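Local coordinates for protein alpha-fucosidase (Bifidobacterium bifidum, PDB 2EAB) that probably hydrolyses terminal 1,2-linked alpha-L-fucose residues as the catalytic domain of a larger glycoside hydrolase, at residues T293-T296 with A297-N301. Residues are numbered along the deposited sequence; the frame is centred on the assembly and turned at random.
Sequences TGET and AAEVN
Thr296 stands at the N-cap of helix 297-314, and its carbonyl O takes the first-turn backbone hydrogen bond from Val300 N at 3.0 Å. The side chains of Thr296 and Glu299 then close a capping box. Thr296 OG1 sits between its own backbone N and carbonyl carbon (chi1 63°), which turns it over the open end of the helix to accept from Glu299 N at 3.1 Å. In return, the extended side chain of Glu299 reaches back toward Thr296, and its OE1 accepts from Thr296 N at 2.9 Å through the anti lone pair, with a nearly straight N-H...O angle of 165°. A water donates to the same OE1 and to Gly294 O, 2.7 Å from each, tying the carboxylate to the preceding loop. Glu299 OE1 also lies against Glu295 CA, while CG2 of Val300 faces the side of the Glu295 chain, 3.9 Å from both CB and OE1.

Glu295 OE1 is held by Thr293 OG1, which donates to it at 2.7 Å and itself accepts from Glu295 N in an ST turn; OE2 makes a salt bridge to Arg303, further along the helix. An alanine in place of Glu295 would probably leave Arg303 without this carboxylate, take from the Thr293 hydroxyl the carboxylate oxygen it donates to and uncover one flank of Val300. The loop leading from strand 273-282 is thus fastened to the helix at the surface of the N-terminal region, where Asn301 reaches Asn243 in the neighbouring sheet. With two glutamates close to the helix N-terminus, their negative charge is likely to be eased by the helix dipole, and the box supplies side-chain partners for Thr296 N and Glu299 N, amides at the start of the helix that have no i-4 carbonyl within it.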
ATOM      1  N   THR A 293      12.094 -21.883   6.912  1.00  7.62           N
ATOM      2  CA  THR A 293      12.645 -21.829   8.269  1.00  8.23           C
ATOM      3  C   THR A 293      13.586 -22.995   8.558  1.00  8.40           C
ATOM      4  O   THR A 293      14.456 -22.884   9.428  1.00  9.03           O
ATOM      5  CB  THR A 293      11.553 -21.855   9.344  1.00  8.53           C
ATOM      6  OG1 THR A 293      10.795 -23.062   9.208  1.00  8.44           O
ATOM      7  CG2 THR A 293      10.640 -20.641   9.227  1.00  8.33           C
ATOM      8  N   GLY A 294      13.401 -24.110   7.854  1.00  8.67           N
ATOM      9  CA  GLY A 294      14.145 -25.334   8.152  1.00  9.47           C
ATOM     10  C   GLY A 294      13.434 -26.239   9.144  1.00  9.60           C
ATOM     11  O   GLY A 294      13.939 -27.312   9.479  1.00 10.19           O
ATOM     12  N   GLU A 295      12.269 -25.811   9.625  1.00  9.58           N
ATOM     13  CA  GLU A 295      11.455 -26.632  10.518  1.00  9.86           C
ATOM     14  C   GLU A 295      10.904 -27.850   9.802  1.00 10.01           C
ATOM     15  O   GLU A 295      10.651 -27.810   8.594  1.00 10.06           O
ATOM     16  CB  GLU A 295      10.271 -25.835  11.055  1.00  9.73           C
ATOM     17  CG  GLU A 295      10.605 -24.735  12.027  1.00 10.01           C
ATOM     18  CD  GLU A 295       9.419 -23.829  12.237  1.00 10.19           C
ATOM     19  OE1 GLU A 295       9.052 -23.112  11.278  1.00  9.89           O
ATOM     20  OE2 GLU A 295       8.843 -23.845  13.342  1.00 11.00           O
ATOM     21  N   THR A 296      10.706 -28.923  10.563  1.00 10.33           N
ATOM     22  CA  THR A 296       9.940 -30.072  10.110  1.00 10.48           C
ATOM     23  C   THR A 296       8.458 -29.794  10.335  1.00 10.42           C
ATOM     24  O   THR A 296       8.100 -28.851  11.048  1.00 10.10           O
ATOM     25  CB  THR A 296      10.295 -31.323  10.923  1.00 10.94           C
ATOM     26  OG1 THR A 296       9.924 -31.106  12.288  1.00 11.09           O
ATOM     27  CG2 THR A 296      11.789 -31.635  10.837  1.00 11.52           C
ATOM     28  N   ALA A 297       7.602 -30.622   9.743  1.00 10.52           N
ATOM     29  CA  ALA A 297       6.160 -30.533   9.972  1.00 10.83           C
ATOM     30  C   ALA A 297       5.821 -30.648  11.459  1.00 10.56           C
ATOM     31  O   ALA A 297       4.954 -29.931  11.958  1.00 10.69           O
ATOM     32  CB  ALA A 297       5.430 -31.595   9.178  1.00 10.97           C
ATOM     33  N   ALA A 298       6.512 -31.548  12.163  1.00 10.81           N
ATOM     34  CA  ALA A 298       6.310 -31.725  13.600  1.00 10.85           C
ATOM     35  C   ALA A 298       6.626 -30.450  14.379  1.00 10.71           C
ATOM     36  O   ALA A 298       5.889 -30.080  15.289  1.00 10.70           O
ATOM     37  CB  ALA A 298       7.143 -32.898  14.118  1.00 11.05           C
ATOM     38  N   GLU A 299       7.708 -29.773  14.002  1.00 10.53           N
ATOM     39  CA  GLU A 299       8.091 -28.521  14.654  1.00 10.48           C
ATOM     40  C   GLU A 299       7.086 -27.396  14.406  1.00 10.34           C
ATOM     41  O   GLU A 299       6.746 -26.650  15.331  1.00 10.59           O
ATOM     42  CB  GLU A 299       9.511 -28.113  14.254  1.00 10.44           C
ATOM     43  CG  GLU A 299      10.570 -29.014  14.886  1.00 11.54           C
ATOM     44  CD  GLU A 299      11.961 -28.791  14.331  1.00 12.93           C
ATOM     45  OE1 GLU A 299      12.098 -28.563  13.112  1.00 12.48           O
ATOM     46  OE2 GLU A 299      12.928 -28.863  15.122  1.00 15.71           O
ATOM     47  N   VAL A 300       6.598 -27.282  13.171  1.00 10.00           N
ATOM     48  CA  VAL A 300       5.548 -26.303  12.865  1.00  9.80           C
ATOM     49  C   VAL A 300       4.304 -26.615  13.701  1.00  9.82           C
ATOM     50  O   VAL A 300       3.700 -25.721  14.294  1.00  9.77           O
ATOM     51  CB  VAL A 300       5.200 -26.251  11.355  1.00  9.67           C
ATOM     52  CG1 VAL A 300       4.077 -25.253  11.092  1.00 10.24           C
ATOM     53  CG2 VAL A 300       6.425 -25.871  10.540  1.00  9.93           C
ATOM     54  N   ASN A 301       3.953 -27.898  13.767  1.00 10.09           N
ATOM     55  CA  ASN A 301       2.807 -28.339  14.549  1.00 10.53           C
ATOM     56  C   ASN A 301       2.911 -27.957  16.033  1.00 10.64           C
ATOM     57  O   ASN A 301       1.953 -27.460  16.621  1.00 10.74           O
ATOM     58  CB  ASN A 301       2.614 -29.846  14.394  1.00 10.43           C
ATOM     59  CG  ASN A 301       1.382 -30.343  15.106  1.00 10.70           C
ATOM     60  OD1 ASN A 301       0.259 -30.022  14.721  1.00 10.56           O
ATOM     61  ND2 ASN A 301       1.586 -31.117  16.170  1.00 11.71           N
TER
HETATM   62  O   HOH W   1      14.426 -28.621  11.830  1.00 19.97           O